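Local coordinates for homoprotocatechuate 2,3-dioxygenase (PDB 4Z6M), which uses a non-haem iron(II) centre and molecular oxygen to cleave the aromatic ring of the catechol homoprotocatechuate in an extradiol fashion, at residues A[50-55]-A[108-113]; A[286-291]-A[330-335]; A[240-245]-A[263-268]. The protein carries 1 engineered substitution. All blocks are in the same frame, centred on the assembly; numbering follows the deposited sequence.

Contact 1: residues A[50-55]-A[108-113]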
# COMPACT_ATOMS: atom_id res chain seq x y z
N GLN A 50 29.57 5.66 21.12
CA GLN A 50 28.16 6.02 20.94
C GLN A 50 27.80 6.12 19.48
O GLN A 50 28.62 6.48 18.64
CB GLN A 50 27.85 7.37 21.58
CG GLN A 50 28.01 7.43 23.09
CD GLN A 50 27.59 8.78 23.65
OE1 GLN A 50 28.11 9.82 23.25
NE2 GLN A 50 26.64 8.77 24.56
N ILE A 51 26.55 5.81 19.19
CA ILE A 51 25.94 6.06 17.89
C ILE A 51 24.67 6.83 18.09
O ILE A 51 23.82 6.45 18.90
CB ILE A 51 25.65 4.74 17.15
CG1 ILE A 51 26.94 3.92 17.01
CG2 ILE A 51 25.01 5.03 15.79
CD1 ILE A 51 26.72 2.51 16.56
N TYR A 52 24.54 7.92 17.37
CA TYR A 52 23.40 8.82 17.46
C TYR A 52 22.59 8.65 16.18
O TYR A 52 23.14 8.83 15.09
CB TYR A 52 23.85 10.28 17.56
CG TYR A 52 24.50 10.63 18.88
CD1 TYR A 52 25.80 10.21 19.18
CD2 TYR A 52 23.84 11.41 19.81
CE1 TYR A 52 26.40 10.53 20.40
CE2 TYR A 52 24.42 11.74 21.02
CZ TYR A 52 25.70 11.30 21.31
OH TYR A 52 26.26 11.62 22.54
N LEU A 53 21.31 8.32 16.32
CA LEU A 53 20.46 7.93 15.20
C LEU A 53 19.19 8.76 15.17
O LEU A 53 18.65 9.12 16.22
CB LEU A 53 20.06 6.46 15.34
CG LEU A 53 21.22 5.47 15.32
CD1 LEU A 53 20.75 4.10 15.78
CD2 LEU A 53 21.86 5.42 13.94
N ARG A 54 18.68 9.00 13.96
CA ARG A 54 17.43 9.70 13.78
C ARG A 54 16.58 9.05 12.72
O ARG A 54 17.05 8.36 11.81
CB ARG A 54 17.63 11.19 13.49
CG ARG A 54 18.15 11.51 12.11
CD ARG A 54 18.29 12.99 11.95
NE ARG A 54 18.66 13.45 10.60
CZ ARG A 54 19.91 13.63 10.19
NH1 ARG A 54 20.96 13.25 10.94
NH2 ARG A 54 20.13 14.17 9.01
N SER A 55 15.28 9.31 12.86
CA SER A 55 14.29 8.85 11.89
C SER A 55 14.27 9.75 10.65
O SER A 55 14.84 10.84 10.64
CB SER A 55 12.93 8.78 12.57
OG SER A 55 12.49 10.05 12.96
N PHE A 108 23.73 16.11 28.43
CA PHE A 108 24.31 14.80 28.79
C PHE A 108 24.80 14.00 27.61
O PHE A 108 25.58 13.07 27.78
CB PHE A 108 23.24 13.94 29.50
CG PHE A 108 22.84 14.43 30.88
CD1 PHE A 108 21.92 15.45 31.01
CD2 PHE A 108 23.41 13.89 32.03
CE1 PHE A 108 21.53 15.91 32.25
CE2 PHE A 108 23.02 14.34 33.28
CZ PHE A 108 22.09 15.36 33.40
N VAL A 109 24.27 14.31 26.42
CA VAL A 109 24.65 13.64 25.18
C VAL A 109 24.84 14.72 24.13
O VAL A 109 24.31 15.83 24.25
CB VAL A 109 23.57 12.61 24.72
CG1 VAL A 109 23.33 11.54 25.76
CG2 VAL A 109 22.27 13.30 24.37
N LYS A 110 25.60 14.40 23.09
CA LYS A 110 25.84 15.34 22.00
C LYS A 110 24.52 15.76 21.35
O LYS A 110 23.58 14.96 21.23
CB LYS A 110 26.75 14.70 20.96
CG LYS A 110 28.17 14.56 21.43
CD LYS A 110 29.05 13.97 20.34
CE LYS A 110 30.52 13.93 20.75
NZ LYS A 110 30.75 13.31 22.08
N GLY A 111 24.44 17.03 20.95
CA GLY A 111 23.28 17.52 20.20
C GLY A 111 22.10 17.91 21.06
O GLY A 111 21.07 18.31 20.52
N ILE A 112 22.26 17.81 22.39
CA ILE A 112 21.32 18.37 23.34
C ILE A 112 22.03 19.39 24.20
O ILE A 112 23.17 19.16 24.62
CB ILE A 112 20.72 17.27 24.24
CG1 ILE A 112 20.13 16.13 23.40
CG2 ILE A 112 19.69 17.88 25.18
CD1 ILE A 112 18.82 16.48 22.72
N GLY A 113 21.35 20.52 24.42
CA GLY A 113 21.82 21.60 25.26
C GLY A 113 21.34 21.44 26.70
O GLY A 113 21.33 20.33 27.23
O HOH W 1 26.99 11.09 26.33
O HOH W 2 29.97 10.69 21.48
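Val-109 and Lys-110 meet Tyr-52 and Gln-50 in a glyoxalase/dioxygenase-family module, where the loop joining strands 101-104 and 115-119 approaches strand 50-54 of the same eight-stranded sheet. Entering the segment, Phe-108 takes part through its backbone: its O accepts from a water that in turn accepts from Gln-50 NE2, the water lying 2.8 Å from O and 2.9 Å from NE2. Val-109 opens a type II turn that runs to Ile-112, and brings its CB to the edge of the Tyr-52 ring, close to the ring plane, 3.9 Å from CE2. Lys-110 makes the direct bond. Its backbone N-H points at the phenol oxygen, with 2.9 Å between Lys-110 N and Tyr-52 OH and an angle of 158° at the hydrogen. Its side chain leaves at about a right angle to the tyrosine, CB packing 3.6 Å from CZ, and a bend at the end of an otherwise extended chain (chi4 51°) carries NZ to a second water, which donates to Gln-50 OE1. Gly-111, with its positive phi, lets the turn close, and its O accepts from Thr-132 OG1. The phenol is thus held from two directions, since it also donates its proton within the strand. That bond joins Tyr-52 OH to Gln-50 OE1 over 2.7 Å, with the hydroxyl 46° above the amide plane.

Contact 2: residues A[286-291]-A[330-335]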
# COMPACT_ATOMS: atom_id res chain seq x y z
N ASN A 286 -11.86 -4.20 28.41
CA ASN A 286 -11.76 -5.25 29.42
C ASN A 286 -10.56 -6.12 29.14
O ASN A 286 -10.31 -6.48 27.99
CB ASN A 286 -13.02 -6.11 29.42
CG ASN A 286 -13.06 -7.05 30.59
OD1 ASN A 286 -12.63 -8.20 30.49
ND2 ASN A 286 -13.60 -6.58 31.71
N VAL A 287 -9.83 -6.50 30.19
CA VAL A 287 -8.62 -7.30 30.02
C VAL A 287 -8.88 -8.65 29.34
O VAL A 287 -7.97 -9.23 28.77
CB VAL A 287 -7.91 -7.50 31.39
CG1 VAL A 287 -8.67 -8.47 32.28
CG2 VAL A 287 -6.45 -7.87 31.23
N HIS A 288 -10.10 -9.17 29.47
CA HIS A 288 -10.43 -10.47 28.89
C HIS A 288 -10.91 -10.38 27.45
O HIS A 288 -11.17 -11.41 26.83
CB HIS A 288 -11.46 -11.21 29.73
CG HIS A 288 -11.06 -11.37 31.16
ND1 HIS A 288 -10.22 -12.37 31.59
CD2 HIS A 288 -11.36 -10.62 32.24
CE1 HIS A 288 -10.03 -12.23 32.89
NE2 HIS A 288 -10.69 -11.17 33.31
N ASP A 289 -10.98 -9.18 26.88
CA ASP A 289 -11.41 -9.00 25.48
C ASP A 289 -10.23 -9.35 24.57
O ASP A 289 -9.21 -8.66 24.56
CB ASP A 289 -11.82 -7.53 25.31
CG ASP A 289 -12.34 -7.21 23.92
OD1 ASP A 289 -12.01 -7.94 22.96
OD2 ASP A 289 -13.06 -6.19 23.81
N ASN A 290 -10.36 -10.46 23.85
CA ASN A 290 -9.29 -10.96 23.02
C ASN A 290 -9.03 -10.13 21.77
O ASN A 290 -8.13 -10.48 21.04
CB ASN A 290 -9.56 -12.41 22.61
CG ASN A 290 -8.34 -13.09 22.03
OD1 ASN A 290 -7.27 -13.14 22.65
ND2 ASN A 290 -8.49 -13.63 20.82
N GLN A 291 -9.75 -9.04 21.56
CA GLN A 291 -9.42 -8.08 20.50
C GLN A 291 -8.73 -6.81 20.99
O GLN A 291 -8.47 -5.91 20.19
CB GLN A 291 -10.65 -7.74 19.65
CG GLN A 291 -11.26 -8.94 18.95
CD GLN A 291 -12.37 -8.67 17.93
OE1 GLN A 291 -12.94 -9.61 17.39
NE2 GLN A 291 -12.70 -7.43 17.69
N LEU A 330 -1.00 -11.55 31.89
CA LEU A 330 -0.71 -12.87 31.34
C LEU A 330 -1.57 -13.93 32.04
O LEU A 330 -2.26 -14.73 31.39
CB LEU A 330 0.77 -13.20 31.53
CG LEU A 330 1.25 -14.57 30.99
CD1 LEU A 330 2.75 -14.53 30.71
CD2 LEU A 330 0.93 -15.75 31.91
N GLU A 331 -1.52 -13.95 33.37
CA GLU A 331 -2.20 -15.02 34.09
C GLU A 331 -3.72 -15.00 33.89
O GLU A 331 -4.33 -16.06 33.72
CB GLU A 331 -1.86 -15.00 35.59
CG GLU A 331 -0.38 -15.30 35.86
CD GLU A 331 0.06 -16.73 35.53
OE1 GLU A 331 -0.79 -17.60 35.24
OE2 GLU A 331 1.29 -17.01 35.58
N VAL A 332 -4.32 -13.82 33.88
CA VAL A 332 -5.78 -13.75 33.81
C VAL A 332 -6.32 -13.96 32.41
O VAL A 332 -7.52 -14.20 32.25
CB VAL A 332 -6.35 -12.47 34.44
CG1 VAL A 332 -5.86 -12.30 35.87
CG2 VAL A 332 -6.06 -11.22 33.62
N THR A 333 -5.45 -13.90 31.38
CA THR A 333 -5.88 -14.06 29.99
C THR A 333 -5.43 -15.35 29.31
O THR A 333 -6.23 -15.98 28.62
CB THR A 333 -5.47 -12.87 29.12
OG1 THR A 333 -4.02 -12.77 29.02
CG2 THR A 333 -6.05 -11.58 29.66
N ILE A 334 -4.15 -15.71 29.47
CA ILE A 334 -3.59 -16.85 28.71
C ILE A 334 -2.92 -17.91 29.56
O ILE A 334 -2.47 -18.91 29.03
CB ILE A 334 -2.61 -16.40 27.59
CG1 ILE A 334 -1.43 -15.60 28.15
CG2 ILE A 334 -3.33 -15.55 26.56
CD1 ILE A 334 -0.39 -15.25 27.08
N GLY A 335 -2.86 -17.70 30.87
CA GLY A 335 -2.30 -18.69 31.77
C GLY A 335 -3.28 -19.81 32.03
O GLY A 335 -4.39 -19.84 31.48
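Apolar contacts between Val-287 and the pair Val-332 and Thr-333 make up much of this junction, in which a type I turn at 286-289 packs against the end of helix 329-333. The two valines cross at about a right angle, Val-287 CG1 lying 4.0 Å from Val-332 CG2. A chi1 of 73° puts Val-287 CG1 between the backbone N and the carbonyl carbon and leaves CG2 anti to the N, where it also reaches the Thr-333 methyl, with 4.0 Å between the two CG2 atoms. That methyl presses on the backbone too, 3.2 Å from Val-287 O. Within the turn, Val-287 CG1 lies 3.4 Å above one face of the His-288 ring, offset toward its rim.

The imidazole supplies the polar side. Val-332 O sits at the ring edge near its plane, 3.3 Å from His-288 CE1, and ND1 hydrogen-bonds to Phe-339 O. Thr-333 OG1 turns back to hydrogen-bond with Glu-329 O.

Local hydrogen bonds shape the turn. Asn-286 OD1 accepts from His-288 N over 2.9 Å in an Asx turn, and Asp-289 repeats the motif with Gln-291 N.

Asp-289 also forms a salt bridge with Arg-236 of the second subunit. The contact thus ties the turn after edge strand 283-286 to helix 329-333, with Tyr-189 of strand 188-194 packing on both valines and Leu-330 resting on helix 302-306.

Contact 3: residues A[240-245]-A[263-268]. With FE2 (Fe (II) ion), chain E.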
# COMPACT_ATOMS: atom_id res chain seq x y z
N ARG A 240 14.10 -12.99 15.99
CA ARG A 240 14.11 -11.70 16.65
C ARG A 240 12.84 -10.89 16.36
O ARG A 240 12.69 -9.79 16.83
CB ARG A 240 15.35 -10.90 16.22
CG ARG A 240 16.68 -11.65 16.34
CD ARG A 240 16.90 -12.24 17.72
NE ARG A 240 17.14 -11.20 18.70
CZ ARG A 240 17.20 -11.41 20.01
NH1 ARG A 240 16.89 -12.60 20.52
NH2 ARG A 240 17.49 -10.41 20.83
N ILE A 241 11.91 -11.48 15.62
CA ILE A 241 10.53 -10.97 15.55
C ILE A 241 9.79 -11.57 16.73
O ILE A 241 9.58 -12.78 16.79
CB ILE A 241 9.84 -11.37 14.25
CG1 ILE A 241 10.58 -10.83 13.03
CG2 ILE A 241 8.38 -10.94 14.25
CD1 ILE A 241 10.08 -11.36 11.71
N GLU A 242 9.43 -10.73 17.70
CA GLU A 242 8.85 -11.25 18.93
C GLU A 242 7.35 -11.51 18.76
O GLU A 242 6.85 -12.53 19.23
CB GLU A 242 9.08 -10.26 20.09
CG GLU A 242 8.66 -10.83 21.43
CD GLU A 242 8.48 -9.80 22.52
OE1 GLU A 242 8.18 -8.65 22.21
OE2 GLU A 242 8.66 -10.18 23.71
N ARG A 243 6.65 -10.56 18.15
CA ARG A 243 5.19 -10.57 18.15
C ARG A 243 4.70 -9.70 17.02
O ARG A 243 5.14 -8.55 16.88
CB ARG A 243 4.66 -10.03 19.47
CG ARG A 243 3.15 -9.85 19.54
CD ARG A 243 2.67 -9.27 20.86
NE ARG A 243 1.31 -8.81 20.63
CZ ARG A 243 0.75 -7.73 21.17
NH1 ARG A 243 1.34 -7.08 22.16
NH2 ARG A 243 -0.44 -7.35 20.74
N GLY A 244 3.76 -10.22 16.25
CA GLY A 244 3.14 -9.47 15.17
C GLY A 244 3.54 -10.03 13.81
O GLY A 244 4.07 -11.15 13.71
N PRO A 245 3.27 -9.27 12.75
CA PRO A 245 2.60 -7.98 12.76
C PRO A 245 1.11 -8.12 13.07
O PRO A 245 0.54 -9.20 12.94
CB PRO A 245 2.83 -7.47 11.34
CG PRO A 245 2.87 -8.71 10.53
CD PRO A 245 3.52 -9.75 11.40
N ASN A 263 18.32 -7.53 23.53
CA ASN A 263 16.92 -7.83 23.84
C ASN A 263 16.06 -6.60 24.12
O ASN A 263 14.89 -6.76 24.48
CB ASN A 263 16.79 -8.88 24.97
CG ASN A 263 17.58 -10.15 24.68
OD1 ASN A 263 17.65 -10.59 23.53
ND2 ASN A 263 18.16 -10.76 25.71
N HIS A 264 16.57 -5.38 23.92
CA HIS A 264 15.71 -4.20 23.97
C HIS A 264 14.62 -4.37 22.90
O HIS A 264 14.92 -4.68 21.75
CB HIS A 264 16.43 -2.89 23.73
CG HIS A 264 17.51 -2.58 24.71
ND1 HIS A 264 17.32 -2.58 26.08
CD2 HIS A 264 18.79 -2.23 24.50
CE1 HIS A 264 18.46 -2.23 26.66
NE2 HIS A 264 19.36 -1.99 25.72
N ARG A 265 13.37 -4.16 23.29
CA ARG A 265 12.23 -4.31 22.39
C ARG A 265 11.92 -3.01 21.67
O ARG A 265 11.82 -1.95 22.29
CB ARG A 265 11.03 -4.77 23.21
CG ARG A 265 9.75 -4.98 22.43
CD ARG A 265 8.58 -5.32 23.34
NE ARG A 265 8.69 -6.64 23.97
CZ ARG A 265 8.98 -6.88 25.25
NH1 ARG A 265 9.28 -5.90 26.09
NH2 ARG A 265 8.97 -8.14 25.68
N ILE A 266 11.77 -3.13 20.35
CA ILE A 266 11.40 -2.00 19.51
C ILE A 266 10.05 -2.34 18.88
O ILE A 266 9.87 -3.44 18.33
CB ILE A 266 12.44 -1.77 18.40
CG1 ILE A 266 13.83 -1.56 19.03
CG2 ILE A 266 12.05 -0.59 17.53
CD1 ILE A 266 13.97 -0.34 19.91
N GLU A 267 9.11 -1.41 18.98
CA GLU A 267 7.84 -1.50 18.27
C GLU A 267 7.95 -0.65 17.00
O GLU A 267 8.49 0.46 17.02
CB GLU A 267 6.69 -1.00 19.13
CG GLU A 267 5.32 -1.22 18.52
CD GLU A 267 4.18 -0.72 19.36
OE1 GLU A 267 4.44 -0.13 20.43
OE2 GLU A 267 3.01 -0.90 18.94
N ILE A 268 7.35 -1.17 15.93
CA ILE A 268 7.10 -0.41 14.72
C ILE A 268 5.59 -0.23 14.61
O ILE A 268 4.86 -1.15 14.91
CB ILE A 268 7.66 -1.12 13.46
CG1 ILE A 268 9.02 -1.84 13.71
CG2 ILE A 268 7.70 -0.09 12.33
CD1 ILE A 268 10.13 -0.92 14.06
FE FE2 E . 3.54 0.60 22.13
O HOH W 3 16.12 -13.28 23.27
O HOH W 4 1.79 0.80 20.88
O HOH W 5 2.57 1.43 23.87
O HOH W 6 2.59 -1.32 22.70
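Glu-242 and Arg-265 form a two-pronged salt bridge that links the short strand 241-242 to strand 265-270 of the nine-stranded sheet, which carries the iron site in the second glyoxalase-family module. This is the buried, tightly fitted part of the contact. Glu-242 extends with CG anti to its backbone N (chi1 -172°), and its carboxylate meets the guanidinium side-on and nearly coplanar, the planes 21° apart. Arg-265 NE donates to Glu-242 OE1 over 2.7 Å, and Arg-265 NH2 donates to OE2 over 2.9 Å along its syn lone pair; both bonds are nearly straight. Ser-303 adds a hydrogen bond to OE2, and Trp-304 makes a cation-pi contact with Arg-265. Glu-242 and Arg-243 both face Tyr-257 in a classic beta bulge.

The other end is looser, for exposed Asn-263 has two positions. In the conformer described, Arg-240, bent at chi2 and chi3, swings NH2 to Asn-263 OD1 at 2.7 Å, in the carbonyl plane, although the two flat groups are twisted 48° apart. A water bridges Arg-240 NH1 and the same OD1, while NH2 also bonds to Asp-260 O.

Two residues beyond Arg-265, Glu-267 completes the facial triad of two histidines and one carboxylate with His-155 and His-214. Its OE1 binds the iron at 2.1 Å, and three waters occupy further sites, each 2.2 Å from the metal.

Along the chain the order is contact 1, contact 3, contact 2, each closing before the next opens. Contact 1 belongs to the eight-stranded sheet of the first glyoxalase-family module, contact 3 to the second module; their centres are 23 Å apart and their nearest atoms about 9 Å. Contact 2 joins the turn after strand 283-286, an outermost strand of the second module's sheet, to helix 329-333 in the C-terminal part. Its centre lies 20 Å from that of contact 3 and 39 Å from that of contact 1, and contacts 1 and 2 lie on opposite sides of the chain's centre. The iron ligands all sit in the second module's sheet, apart from contact 1, whereas contacts 2 and 3 both touch the second subunit.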